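Local coordinates for protein serine repeat antigen 5 (Plasmodium falciparum, PDB 6X42) that has the fold of a papain-family cysteine protease and is a pseudo-zymogen of the malaria parasite, so it probably does not act as a conventional protease, at residues 237-243 against 255-260; 46-52 against 120-125; 58-62 against 275-279; 193-197 against 211-216; 38-42 against 63-68. One frame throughout, in Å; residues are numbered along the deposited sequence. Where two conformers were deposited one is given.

Contact 1. Residues 237-243 against 255-260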
# COMPACT_ATOMS: atom_id res chain seq x y z
N LYS A 237 7.02 10.33 -21.00
CA LYS A 237 7.31 9.44 -19.89
C LYS A 237 6.00 9.07 -19.20
O LYS A 237 4.93 9.52 -19.61
CB LYS A 237 8.26 10.15 -18.90
CG LYS A 237 9.65 10.46 -19.44
CD LYS A 237 10.48 9.22 -19.61
CE LYS A 237 11.91 9.55 -20.02
NZ LYS A 237 12.78 8.35 -20.01
N SER A 238 6.09 8.29 -18.12
CA SER A 238 4.93 7.90 -17.33
C SER A 238 5.28 7.99 -15.85
O SER A 238 6.45 7.93 -15.47
CB SER A 238 4.48 6.46 -17.64
OG SER A 238 4.22 6.29 -19.03
N TYR A 239 4.25 8.14 -15.02
CA TYR A 239 4.43 8.24 -13.58
C TYR A 239 3.50 7.30 -12.84
O TYR A 239 2.40 6.97 -13.32
CB TYR A 239 4.18 9.69 -13.10
CG TYR A 239 2.80 10.23 -13.38
CD1 TYR A 239 1.74 9.99 -12.52
CD2 TYR A 239 2.53 10.97 -14.54
CE1 TYR A 239 0.48 10.48 -12.79
CE2 TYR A 239 1.26 11.45 -14.81
CZ TYR A 239 0.24 11.19 -13.93
OH TYR A 239 -1.04 11.64 -14.19
N TRP A 240 3.93 6.89 -11.64
CA TRP A 240 3.06 6.32 -10.62
C TRP A 240 2.54 7.44 -9.73
O TRP A 240 3.27 8.39 -9.43
CB TRP A 240 3.83 5.36 -9.71
CG TRP A 240 4.43 4.16 -10.37
CD1 TRP A 240 5.73 3.81 -10.36
CD2 TRP A 240 3.74 3.15 -11.14
NE1 TRP A 240 5.92 2.64 -11.07
CE2 TRP A 240 4.70 2.22 -11.55
CE3 TRP A 240 2.40 2.94 -11.49
CZ2 TRP A 240 4.38 1.12 -12.33
CZ3 TRP A 240 2.08 1.86 -12.27
CH2 TRP A 240 3.07 0.96 -12.67
N ILE A 241 1.30 7.29 -9.26
CA ILE A 241 0.75 8.07 -8.15
C ILE A 241 0.90 7.20 -6.91
O ILE A 241 0.43 6.06 -6.88
CB ILE A 241 -0.72 8.47 -8.38
CG1 ILE A 241 -0.90 9.20 -9.71
CG2 ILE A 241 -1.20 9.31 -7.21
CD1 ILE A 241 -2.34 9.52 -10.03
N VAL A 242 1.57 7.75 -5.90
CA VAL A 242 1.95 7.01 -4.70
C VAL A 242 1.35 7.70 -3.48
O VAL A 242 1.48 8.92 -3.30
CB VAL A 242 3.48 6.91 -4.56
CG1 VAL A 242 3.88 6.11 -3.32
CG2 VAL A 242 4.09 6.30 -5.80
N ARG A 243 0.70 6.90 -2.63
CA ARG A 243 0.17 7.31 -1.34
C ARG A 243 1.19 7.02 -0.25
O ARG A 243 1.70 5.90 -0.16
CB ARG A 243 -1.11 6.54 -1.05
CG ARG A 243 -1.79 6.85 0.30
CD ARG A 243 -3.01 6.03 0.43
NE ARG A 243 -3.61 6.01 1.76
CZ ARG A 243 -4.68 6.70 2.14
NH1 ARG A 243 -5.23 7.62 1.39
NH2 ARG A 243 -5.22 6.43 3.31
N TYR A 255 0.37 12.54 -1.07
CA TYR A 255 0.72 11.70 -2.21
C TYR A 255 1.93 12.30 -2.93
O TYR A 255 2.34 13.43 -2.67
CB TYR A 255 -0.46 11.63 -3.19
CG TYR A 255 -1.71 10.99 -2.65
CD1 TYR A 255 -2.62 11.73 -1.91
CD2 TYR A 255 -2.00 9.66 -2.90
CE1 TYR A 255 -3.78 11.16 -1.41
CE2 TYR A 255 -3.16 9.07 -2.42
CZ TYR A 255 -4.04 9.81 -1.66
OH TYR A 255 -5.17 9.20 -1.16
N PHE A 256 2.47 11.56 -3.89
CA PHE A 256 3.44 12.13 -4.81
C PHE A 256 3.37 11.37 -6.12
O PHE A 256 2.80 10.29 -6.20
CB PHE A 256 4.87 12.15 -4.24
CG PHE A 256 5.48 10.78 -3.98
CD1 PHE A 256 6.38 10.21 -4.87
CD2 PHE A 256 5.19 10.07 -2.82
CE1 PHE A 256 6.95 8.98 -4.62
CE2 PHE A 256 5.76 8.85 -2.57
CZ PHE A 256 6.64 8.32 -3.47
N LYS A 257 3.94 11.97 -7.16
CA LYS A 257 4.11 11.32 -8.46
C LYS A 257 5.59 11.06 -8.70
O LYS A 257 6.43 11.89 -8.35
CB LYS A 257 3.56 12.20 -9.59
CG LYS A 257 2.07 12.41 -9.53
CD LYS A 257 1.57 13.29 -10.68
CE LYS A 257 0.09 13.53 -10.57
NZ LYS A 257 -0.22 14.59 -9.58
N VAL A 258 5.90 9.91 -9.29
CA VAL A 258 7.29 9.53 -9.53
C VAL A 258 7.38 8.85 -10.89
O VAL A 258 6.52 8.03 -11.25
CB VAL A 258 7.84 8.67 -8.37
CG1 VAL A 258 7.08 7.36 -8.23
CG2 VAL A 258 9.33 8.40 -8.52
N ASP A 259 8.41 9.20 -11.64
CA ASP A 259 8.63 8.60 -12.95
C ASP A 259 8.80 7.09 -12.81
O ASP A 259 9.54 6.59 -11.95
CB ASP A 259 9.88 9.23 -13.57
CG ASP A 259 10.03 8.93 -15.05
OD1 ASP A 259 10.36 7.77 -15.36
OD2 ASP A 259 9.78 9.83 -15.89
N MET A 260 8.08 6.34 -13.66
CA MET A 260 8.06 4.89 -13.53
C MET A 260 9.42 4.25 -13.80
O MET A 260 9.74 3.19 -13.25
CB MET A 260 7.12 4.33 -14.58
CG MET A 260 5.68 4.41 -14.24
SD MET A 260 4.74 3.49 -15.51
CE MET A 260 3.10 4.10 -15.06
O HOH W 1 12.49 7.76 -17.18
O HOH W 2 8.65 6.85 -17.48
O HOH W 3 8.49 1.34 -11.53
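M260 lies across W240 at about a right angle: its CG sits over the five-membered ring, its SD is 4.1 Å from the centroid of the six-membered ring in a Met-aromatic contact, and its CE reaches W240 CZ3 at 3.7 Å. Further along, V242 CB rests over the F256 ring, 3.8 Å from its centroid. The F256 ring gets there because CG is wedged between its backbone N and carbonyl carbon (chi1 64°). K257 CD lies over the Y239 ring, 3.9 Å from the centroid. At the far end R243 NH1 donates to Y255 OH (3.0 Å) within the guanidinium plane; NH1 also bonds to L42 O, and NH2 to Q43 O. Behind these side chains stands an antiparallel hairpin, with W240-V258 and V242-F256 as hydrogen-bonded pairs; M260 N, just past the strand, donates to S238 O (2.9 Å). Water joins D259 OD1 to K237 NZ and, separately, to S238 N, while D259 OD2 pairs with the hydroxyl of Y229. Another water links W240 NE1 (2.9 Å) to M260 O. The hairpin thus has an apolar, aromatic centre and polar ends, one held by water and a buried carboxylate, the other by an arginine reaching into a loop.

Contact 2. Residues 46-52 against 120-125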
# COMPACT_ATOMS: atom_id res chain seq x y z
N ASP A 46 -1.50 9.60 9.19
CA ASP A 46 -0.20 10.03 9.71
C ASP A 46 0.28 9.00 10.72
O ASP A 46 -0.25 8.90 11.83
CB ASP A 46 -0.32 11.42 10.35
CG ASP A 46 1.01 12.03 10.79
OD1 ASP A 46 2.05 11.34 10.76
OD2 ASP A 46 0.97 13.23 11.19
N GLN A 47 1.29 8.22 10.33
CA GLN A 47 1.86 7.20 11.20
C GLN A 47 2.65 7.78 12.38
O GLN A 47 3.00 7.04 13.31
CB GLN A 47 2.76 6.26 10.41
CG GLN A 47 4.06 6.88 9.96
CD GLN A 47 4.85 5.98 9.05
OE1 GLN A 47 4.54 5.80 7.87
NE2 GLN A 47 5.90 5.37 9.59
N GLY A 48 2.96 9.07 12.35
CA GLY A 48 3.73 9.66 13.43
C GLY A 48 5.14 9.10 13.47
O GLY A 48 5.69 8.65 12.46
N ASN A 49 5.71 9.09 14.66
CA ASN A 49 7.13 8.76 14.81
C ASN A 49 7.37 7.32 15.26
O ASN A 49 8.18 7.05 16.14
CB ASN A 49 7.79 9.77 15.75
CG ASN A 49 7.80 11.19 15.16
OD1 ASN A 49 7.70 11.37 13.95
ND2 ASN A 49 7.93 12.19 16.02
N CYS A 50 6.66 6.38 14.63
CA CYS A 50 6.93 4.95 14.73
C CYS A 50 7.04 4.39 13.32
O CYS A 50 6.52 4.97 12.36
CB CYS A 50 5.82 4.18 15.47
SG CYS A 50 5.69 4.55 17.23
N ASP A 51 7.73 3.26 13.20
CA ASP A 51 7.97 2.61 11.90
C ASP A 51 6.85 1.62 11.59
O ASP A 51 7.03 0.40 11.57
CB ASP A 51 9.32 1.92 11.90
CG ASP A 51 9.69 1.34 10.55
OD1 ASP A 51 9.01 1.65 9.55
OD2 ASP A 51 10.69 0.60 10.49
N THR A 52 5.67 2.19 11.34
CA THR A 52 4.45 1.41 11.18
C THR A 52 3.88 1.48 9.76
O THR A 52 2.74 1.06 9.54
CB THR A 52 3.40 1.82 12.21
OG1 THR A 52 3.31 3.24 12.17
CG2 THR A 52 3.77 1.33 13.62
N TYR A 120 -5.76 5.55 16.11
CA TYR A 120 -4.31 5.57 16.13
C TYR A 120 -3.74 6.79 16.85
O TYR A 120 -4.13 7.92 16.59
CB TYR A 120 -3.77 5.52 14.71
CG TYR A 120 -2.27 5.34 14.59
CD1 TYR A 120 -1.69 4.07 14.67
CD2 TYR A 120 -1.44 6.43 14.39
CE1 TYR A 120 -0.32 3.89 14.52
CE2 TYR A 120 -0.07 6.28 14.27
CZ TYR A 120 0.49 5.00 14.32
OH TYR A 120 1.85 4.80 14.17
N ASN A 121 -2.77 6.54 17.70
CA ASN A 121 -1.86 7.56 18.20
C ASN A 121 -0.55 6.82 18.30
O ASN A 121 -0.49 5.76 18.93
CB ASN A 121 -2.31 8.13 19.56
CG ASN A 121 -1.46 9.30 20.05
OD1 ASN A 121 -0.26 9.38 19.76
ND2 ASN A 121 -2.07 10.21 20.82
N TYR A 122 0.50 7.38 17.69
CA TYR A 122 1.74 6.63 17.63
C TYR A 122 2.28 6.32 19.01
O TYR A 122 3.01 5.35 19.19
CB TYR A 122 2.80 7.33 16.77
CG TYR A 122 3.52 8.48 17.45
CD1 TYR A 122 4.77 8.29 18.04
CD2 TYR A 122 2.97 9.75 17.49
CE1 TYR A 122 5.43 9.34 18.68
CE2 TYR A 122 3.64 10.78 18.11
CZ TYR A 122 4.86 10.58 18.71
OH TYR A 122 5.50 11.64 19.34
N VAL A 123 1.93 7.13 20.03
CA VAL A 123 2.46 6.90 21.36
C VAL A 123 1.91 5.63 22.01
O VAL A 123 2.45 5.17 23.03
CB VAL A 123 2.26 8.09 22.33
CG1 VAL A 123 2.77 9.38 21.74
CG2 VAL A 123 0.80 8.23 22.76
N LYS A 124 0.83 5.07 21.45
CA LYS A 124 0.22 3.85 21.94
C LYS A 124 0.72 2.60 21.22
O LYS A 124 0.30 1.50 21.57
CB LYS A 124 -1.30 3.94 21.79
CG LYS A 124 -1.90 5.05 22.59
CD LYS A 124 -3.41 4.95 22.53
CE LYS A 124 -4.12 6.05 23.27
NZ LYS A 124 -5.57 5.68 23.36
N VAL A 125 1.58 2.75 20.21
CA VAL A 125 2.12 1.60 19.50
C VAL A 125 3.02 0.84 20.46
O VAL A 125 4.03 1.37 20.93
CB VAL A 125 2.87 2.07 18.24
CG1 VAL A 125 3.63 0.91 17.62
CG2 VAL A 125 1.88 2.66 17.26
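The hydroxyl of Y120 joins the two loops: its OH donates to Q47 O (2.7 Å) and accepts from T52 OG1 (2.9 Å). One oxygen thus gives and takes at once. CG of Y120 stands opposite the backbone N (chi1 -172°), which sends the ring toward the 46-52 loop, where Q47 O meets its edge in plane; seen from the carbonyl, the hydroxyl is tilted 21° from the plane. The amide of Q47 is used at both ends, NE2 bonding in plane to C50 O (2.9 Å) and OE1 pairing with the hydroxyl of S245. G48 N is satisfied inside the loop by D46 OD1 in an Asx turn, the donor coming from above the carboxylate plane. N121 OD1 forms a second Asx turn to V123 N. Beside these bonds the Y122 ring is sandwiched, with V123 CG1 over one face and N49 N over the other, 3.6 Å from Y122 CG. C50 SG, disulfide-bonded to C93, lies at the edge of that ring, 3.9 Å from Y122 CD1. T52 CG2 and V125 CG1 meet tip to tip at 4.0 Å. Q47, six residues before S53 at the start of helix 53-68, probably corresponds to the oxyanion-hole glutamine of papain. With its carbonyl bonded to Y120 and its amide held at both ends, this glutamine has little freedom to turn.

Contact 3. Residues 58-62 against 275-279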
# COMPACT_ATOMS: atom_id res chain seq x y z
N SER A 58 -0.41 -1.92 4.14
CA SER A 58 -1.11 -3.20 4.02
C SER A 58 -2.60 -3.03 4.26
O SER A 58 -3.42 -3.60 3.53
CB SER A 58 -0.52 -4.21 5.00
OG SER A 58 0.81 -4.58 4.70
N LYS A 59 -2.97 -2.25 5.28
CA LYS A 59 -4.38 -2.08 5.57
C LYS A 59 -5.07 -1.27 4.47
O LYS A 59 -6.24 -1.52 4.15
CB LYS A 59 -4.60 -1.47 6.96
CG LYS A 59 -4.58 0.05 7.02
CD LYS A 59 -4.64 0.58 8.46
CE LYS A 59 -4.81 2.07 8.50
NZ LYS A 59 -6.23 2.47 8.30
N TYR A 60 -4.37 -0.29 3.89
CA TYR A 60 -4.96 0.49 2.81
C TYR A 60 -5.26 -0.40 1.60
O TYR A 60 -6.28 -0.24 0.94
CB TYR A 60 -4.06 1.64 2.41
CG TYR A 60 -4.58 2.45 1.25
CD1 TYR A 60 -5.55 3.44 1.42
CD2 TYR A 60 -4.13 2.19 -0.04
CE1 TYR A 60 -6.00 4.19 0.34
CE2 TYR A 60 -4.57 2.93 -1.11
CZ TYR A 60 -5.51 3.93 -0.93
OH TYR A 60 -5.91 4.66 -2.04
N HIS A 61 -4.37 -1.35 1.31
CA HIS A 61 -4.62 -2.31 0.24
C HIS A 61 -5.90 -3.10 0.49
O HIS A 61 -6.70 -3.29 -0.43
CB HIS A 61 -3.37 -3.18 0.07
CG HIS A 61 -3.42 -4.16 -1.06
ND1 HIS A 61 -3.66 -3.81 -2.37
CD2 HIS A 61 -3.18 -5.49 -1.08
CE1 HIS A 61 -3.61 -4.89 -3.13
NE2 HIS A 61 -3.29 -5.92 -2.38
N LEU A 62 -6.14 -3.54 1.73
CA LEU A 62 -7.42 -4.18 2.05
C LEU A 62 -8.58 -3.19 1.96
O LEU A 62 -9.68 -3.57 1.53
CB LEU A 62 -7.37 -4.82 3.43
CG LEU A 62 -6.56 -6.08 3.62
CD1 LEU A 62 -6.77 -6.61 5.04
CD2 LEU A 62 -6.99 -7.14 2.59
N VAL A 275 3.69 -5.77 -3.49
CA VAL A 275 2.99 -6.90 -2.88
C VAL A 275 1.50 -6.73 -3.11
O VAL A 275 0.95 -5.63 -2.97
CB VAL A 275 3.30 -7.02 -1.37
CG1 VAL A 275 2.56 -8.19 -0.75
CG2 VAL A 275 4.78 -7.15 -1.14
N ILE A 276 0.84 -7.83 -3.46
CA ILE A 276 -0.61 -7.91 -3.55
C ILE A 276 -1.11 -9.01 -2.62
O ILE A 276 -0.42 -10.00 -2.38
CB ILE A 276 -1.15 -8.12 -4.97
CG1 ILE A 276 -0.71 -9.44 -5.54
CG2 ILE A 276 -0.68 -7.00 -5.88
CD1 ILE A 276 -1.43 -9.80 -6.83
N PHE A 277 -2.29 -8.78 -2.03
CA PHE A 277 -2.94 -9.76 -1.19
C PHE A 277 -3.97 -10.53 -2.00
O PHE A 277 -4.72 -9.95 -2.78
CB PHE A 277 -3.62 -9.07 -0.01
CG PHE A 277 -2.67 -8.50 1.02
CD1 PHE A 277 -1.35 -8.90 1.14
CD2 PHE A 277 -3.14 -7.55 1.93
CE1 PHE A 277 -0.53 -8.36 2.12
CE2 PHE A 277 -2.32 -7.02 2.92
CZ PHE A 277 -1.03 -7.44 3.02
N ASN A 278 -4.00 -11.84 -1.79
CA ASN A 278 -4.92 -12.74 -2.48
C ASN A 278 -6.02 -13.13 -1.50
O ASN A 278 -5.81 -13.97 -0.63
CB ASN A 278 -4.14 -13.94 -2.99
CG ASN A 278 -2.99 -13.54 -3.89
OD1 ASN A 278 -3.15 -12.71 -4.78
ND2 ASN A 278 -1.82 -14.11 -3.65
N VAL A 279 -7.18 -12.49 -1.62
CA VAL A 279 -8.26 -12.68 -0.67
C VAL A 279 -9.57 -12.97 -1.39
O VAL A 279 -9.79 -12.56 -2.53
CB VAL A 279 -8.43 -11.47 0.26
CG1 VAL A 279 -7.11 -11.18 0.99
CG2 VAL A 279 -8.89 -10.27 -0.54
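H61 reaches from helix 53-68 to the strand at F277, and its side chain is the main link between them. CB leaves the helix toward the strand, and a chi1 of -176° turns CG away from the amide nitrogen, which carries the imidazole toward F277. CD2 is the first ring atom to touch, 3.6 Å from F277 CD2 and a little further from F277 CG. The imidazole edge faces the phenyl face in an offset edge-to-face pair, centroids 5.3 Å apart and planes at 61°. At the tip, NE2 accepts the backbone N-H of F277 (3.0 Å) in a nearly straight bond lying in the ring plane, and I276 CA comes within 3.5 Å of the same nitrogen. On the other side of the ring ND1 pairs with the hydroxyl of S188. NE2 being an acceptor, the imidazole is probably neutral with its proton on ND1, and the two bonds fix its rotation. The phenyl ring of F277 is met from several directions: S58 O lies 3.6 Å from CE2, S58 CB and OG approach CZ, and L62 CD2 stands at the ring edge, 3.9 Å from CD2. S58 OG has its own partner in W54 O. L103 of helix 99-109 and I190 of strand 189-193 also touch F277. The axes of segments 58-62 and 275-277 pass 9.2 Å apart at 48°. Such packing of the long central helix of the helical domain against a strand of the beta-sheet domain is the domain interface of the papain fold.

Contact 4. Residues 193-197 against 211-216. With CA (calcium ion), chain B; CA (calcium ion), chain C.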
# COMPACT_ATOMS: atom_id res chain seq x y z
N ILE A 193 9.75 1.17 -0.83
CA ILE A 193 10.75 2.15 -1.21
C ILE A 193 11.73 2.31 -0.05
O ILE A 193 11.51 1.84 1.06
CB ILE A 193 10.13 3.52 -1.58
CG1 ILE A 193 9.43 4.17 -0.37
CG2 ILE A 193 9.14 3.35 -2.72
CD1 ILE A 193 9.03 5.63 -0.64
N LYS A 194 12.84 2.99 -0.32
CA LYS A 194 13.74 3.43 0.75
C LYS A 194 13.31 4.83 1.16
O LYS A 194 13.28 5.74 0.32
CB LYS A 194 15.21 3.37 0.32
CG LYS A 194 16.16 3.23 1.52
CD LYS A 194 17.59 2.94 1.11
CE LYS A 194 18.42 2.49 2.29
NZ LYS A 194 19.83 2.26 1.87
N ALA A 195 12.97 5.00 2.44
CA ALA A 195 12.37 6.26 2.90
C ALA A 195 13.28 7.44 2.60
O ALA A 195 12.79 8.54 2.30
CB ALA A 195 12.08 6.20 4.40
N GLU A 196 14.60 7.25 2.70
CA GLU A 196 15.51 8.35 2.43
C GLU A 196 15.21 9.02 1.09
O GLU A 196 15.41 10.22 0.93
CB GLU A 196 16.97 7.88 2.45
CG GLU A 196 17.41 7.08 1.22
CD GLU A 196 18.88 6.69 1.20
OE1 GLU A 196 19.48 6.49 2.29
OE2 GLU A 196 19.42 6.51 0.08
N ASN A 197 14.74 8.23 0.11
CA ASN A 197 14.63 8.71 -1.25
C ASN A 197 13.55 9.76 -1.41
O ASN A 197 13.59 10.50 -2.40
CB ASN A 197 14.40 7.56 -2.22
CG ASN A 197 15.63 6.70 -2.37
OD1 ASN A 197 16.74 7.17 -2.13
ND2 ASN A 197 15.46 5.45 -2.73
N LEU A 211 14.13 9.75 -10.06
CA LEU A 211 15.31 9.38 -9.30
C LEU A 211 15.45 7.87 -9.30
O LEU A 211 14.52 7.13 -9.61
CB LEU A 211 15.22 9.90 -7.87
CG LEU A 211 14.20 9.23 -6.93
CD1 LEU A 211 14.54 9.66 -5.50
CD2 LEU A 211 12.78 9.58 -7.30
N CYS A 212 16.64 7.43 -8.92
CA CYS A 212 16.94 6.03 -8.73
C CYS A 212 16.54 5.56 -7.33
O CYS A 212 16.51 6.32 -6.37
CB CYS A 212 18.46 5.80 -8.85
SG CYS A 212 19.28 6.37 -10.38
N GLY A 213 16.28 4.26 -7.23
CA GLY A 213 16.18 3.60 -5.95
C GLY A 213 17.53 3.12 -5.46
O GLY A 213 18.59 3.50 -5.98
N ASP A 214 17.49 2.29 -4.44
CA ASP A 214 18.66 1.72 -3.80
C ASP A 214 18.57 0.20 -3.87
O ASP A 214 17.58 -0.36 -4.33
CB ASP A 214 18.73 2.20 -2.35
CG ASP A 214 18.92 3.70 -2.27
OD1 ASP A 214 20.04 4.21 -2.45
OD2 ASP A 214 17.94 4.42 -2.06
N ASP A 215 19.60 -0.47 -3.36
CA ASP A 215 19.62 -1.92 -3.39
C ASP A 215 18.53 -2.52 -2.52
O ASP A 215 18.06 -3.63 -2.79
CB ASP A 215 21.00 -2.35 -2.89
CG ASP A 215 21.40 -3.75 -3.25
OD1 ASP A 215 20.70 -4.44 -4.04
OD2 ASP A 215 22.49 -4.12 -2.76
N THR A 216 18.11 -1.79 -1.49
CA THR A 216 17.15 -2.25 -0.51
C THR A 216 16.05 -1.22 -0.32
O THR A 216 16.10 -0.11 -0.86
CB THR A 216 17.81 -2.56 0.84
OG1 THR A 216 18.34 -1.37 1.41
CG2 THR A 216 18.93 -3.58 0.68
CA CA B . 19.04 6.59 -2.20
CA CA C . 18.70 -5.60 -3.89
O HOH W 4 20.11 0.21 0.15
O HOH W 5 18.60 6.93 -4.57
O HOH W 6 16.74 -6.55 -2.92
O HOH W 7 19.58 -7.67 -4.58
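The two loops run past each other with N197 CA and G213 CA 7.1 Å apart, and the 3-10 turn after K194 presents E196 and N197 to D214. Together they make a calcium site shared between two loops of the papain-like fold. D214 holds the ion with both carboxylate oxygens, OD2 at 2.4 Å and OD1 more loosely at 2.6 Å. From the other loop come E196 OE2, 2.3 Å from the calcium, and N197 OD1 at 2.4 Å. The carboxylates of E196 and D214 approach from opposite directions, planes almost perpendicular; E196 OE2 and the D214 oxygens come close without a hydrogen bond because all bind the same cation. N197 does double duty: its amide is nearly coplanar with the D214 carboxylate, and ND2 donates to D214 OD2 (2.8 Å) while OD1 binds the metal. K194 CD lies beside D214 OD2, and a water joins K194 NZ to T216 OG1. L211 CD1 packs on N197 CB. D215 turns away to a second calcium, bound by its O and OD1 and by E166. C212 is disulfide-bonded to C266. A water on the first calcium, 2.4 Å from the ion, donates in turn to C212 O at 2.8 Å.

Contact 5. Residues 38-42 against 63-68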
# COMPACT_ATOMS: atom_id res chain seq x y z
N CYS A 38 -15.37 5.53 -3.81
CA CYS A 38 -15.03 5.02 -2.49
C CYS A 38 -13.57 5.28 -2.14
O CYS A 38 -13.25 5.72 -1.02
CB CYS A 38 -15.32 3.51 -2.49
SG CYS A 38 -15.13 2.60 -0.94
N ILE A 39 -12.67 5.03 -3.09
CA ILE A 39 -11.25 5.14 -2.81
C ILE A 39 -10.85 6.59 -2.53
O ILE A 39 -9.96 6.85 -1.71
CB ILE A 39 -10.46 4.46 -3.94
CG1 ILE A 39 -10.65 2.94 -3.84
CG2 ILE A 39 -9.00 4.81 -3.85
CD1 ILE A 39 -10.19 2.13 -5.03
N SER A 40 -11.52 7.56 -3.16
CA SER A 40 -11.19 8.96 -2.90
C SER A 40 -11.59 9.40 -1.51
O SER A 40 -11.15 10.45 -1.05
CB SER A 40 -11.90 9.86 -3.89
OG SER A 40 -11.72 9.36 -5.20
N ASN A 41 -12.43 8.62 -0.84
CA ASN A 41 -12.89 8.94 0.50
C ASN A 41 -12.08 8.24 1.59
O ASN A 41 -12.42 8.35 2.77
CB ASN A 41 -14.37 8.62 0.56
CG ASN A 41 -15.20 9.74 -0.03
OD1 ASN A 41 -15.47 10.73 0.63
ND2 ASN A 41 -15.42 9.67 -1.34
N LEU A 42 -10.98 7.58 1.22
CA LEU A 42 -10.03 7.05 2.20
C LEU A 42 -8.97 8.12 2.44
O LEU A 42 -8.03 8.28 1.65
CB LEU A 42 -9.41 5.77 1.66
CG LEU A 42 -10.35 4.58 1.43
CD1 LEU A 42 -9.67 3.49 0.57
CD2 LEU A 42 -10.79 4.01 2.77
N GLU A 63 -8.38 -1.94 2.38
CA GLU A 63 -9.44 -0.93 2.26
C GLU A 63 -9.83 -0.69 0.79
O GLU A 63 -11.02 -0.56 0.48
CB GLU A 63 -9.03 0.39 2.94
CG GLU A 63 -8.92 0.25 4.46
CD GLU A 63 -8.04 1.31 5.14
OE1 GLU A 63 -7.49 2.19 4.42
OE2 GLU A 63 -7.91 1.26 6.39
N THR A 64 -8.86 -0.66 -0.13
CA THR A 64 -9.24 -0.46 -1.53
C THR A 64 -9.91 -1.70 -2.10
O THR A 64 -10.83 -1.59 -2.90
CB THR A 64 -8.09 0.03 -2.43
OG1 THR A 64 -7.08 -0.98 -2.62
CG2 THR A 64 -7.42 1.28 -1.86
N ILE A 65 -9.44 -2.89 -1.70
CA ILE A 65 -10.11 -4.12 -2.12
C ILE A 65 -11.56 -4.10 -1.66
O ILE A 65 -12.47 -4.44 -2.43
CB ILE A 65 -9.36 -5.36 -1.61
CG1 ILE A 65 -8.04 -5.54 -2.37
CG2 ILE A 65 -10.25 -6.59 -1.71
CD1 ILE A 65 -7.06 -6.51 -1.74
N ARG A 66 -11.81 -3.69 -0.41
CA ARG A 66 -13.18 -3.57 0.10
C ARG A 66 -13.99 -2.57 -0.72
O ARG A 66 -15.14 -2.83 -1.06
CB ARG A 66 -13.15 -3.23 1.58
CG ARG A 66 -12.79 -4.43 2.47
CD ARG A 66 -12.69 -4.08 3.95
NE ARG A 66 -13.92 -3.46 4.42
CZ ARG A 66 -15.02 -4.13 4.75
NH1 ARG A 66 -15.04 -5.45 4.71
NH2 ARG A 66 -16.11 -3.47 5.12
N CYS A 67 -13.38 -1.43 -1.08
CA CYS A 67 -14.07 -0.48 -1.95
C CYS A 67 -14.43 -1.10 -3.29
O CYS A 67 -15.55 -0.93 -3.79
CB CYS A 67 -13.18 0.75 -2.19
SG CYS A 67 -13.18 2.02 -0.92
N MET A 68 -13.50 -1.84 -3.89
CA MET A 68 -13.76 -2.46 -5.19
C MET A 68 -14.89 -3.48 -5.10
O MET A 68 -15.56 -3.72 -6.11
CB MET A 68 -12.49 -3.15 -5.71
CG MET A 68 -11.32 -2.25 -6.15
SD MET A 68 -11.70 -0.78 -7.11
CE MET A 68 -12.09 -1.49 -8.70
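A disulfide surrounded by aliphatic packing joins the short 3-10 turn 39-41 to the C-terminal end of helix 53-68, near the start of the modelled chain. C38 SG and C67 SG are bonded at 2.0 Å with a C-S-S-C torsion of -71°. The two cysteines reach it differently: C38 swings SG to the far side from its amide nitrogen (chi1 -175°), whereas C67 keeps SG beside its own N. Next to the bridge I39 crosses T64 and M68 at a slant. Its CG1 is 3.7 Å from C67 CB, and its CD1 touches both T64 CB and M68 SD, 3.9 Å from each. The thioether comes back to I39 because the M68 chain folds at chi2 and chi3. On the E63 side L42 closes the contact: CD1 touches E63 CB and T64 CG2, both at 4.0 Å, and also faces the C67 sulfur, while CD2 rests on E63 CB. The polar ends of the helix residues look elsewhere, E63 OE2 forming a salt bridge with K59 and accepting from I76 N, and T64 OG1 bonding to the S188 hydroxyl and the K186 carbonyl. No hydrogen bond crosses between the two segments, so the covalent bridge and the fit of I39 and L42 link the turn to the helix. Both of these side chains also lie against Y60 one turn earlier in the helix. The helix is the central one of the papain fold; the bridge does not seem to correspond to any of papain's three disulfides and is probably an addition.

Overall arrangement
Along the chain contact 5 opens first, its segments alternating with those of contact 2, and contacts 4 and 1 follow in series within the long loop that contact 3 closes. Helix 53-68 serves both contacts 3 and 5, whose centres are 12 Å apart. Contacts 1 and 3 use strands of one sheet, and R243 of contact 1 reaches both Y60 and the carbonyl of L42. Contact 4 lies 14 Å from contact 1, centre to centre, touching it through L211 and V258; nearest atoms of contact 2 are about 7 Å from contact 3 and about 8 Å from contacts 1 and 4. Contact 3 joins the helical and sheet halves, while contacts 1 and 4 lie within the sheet half.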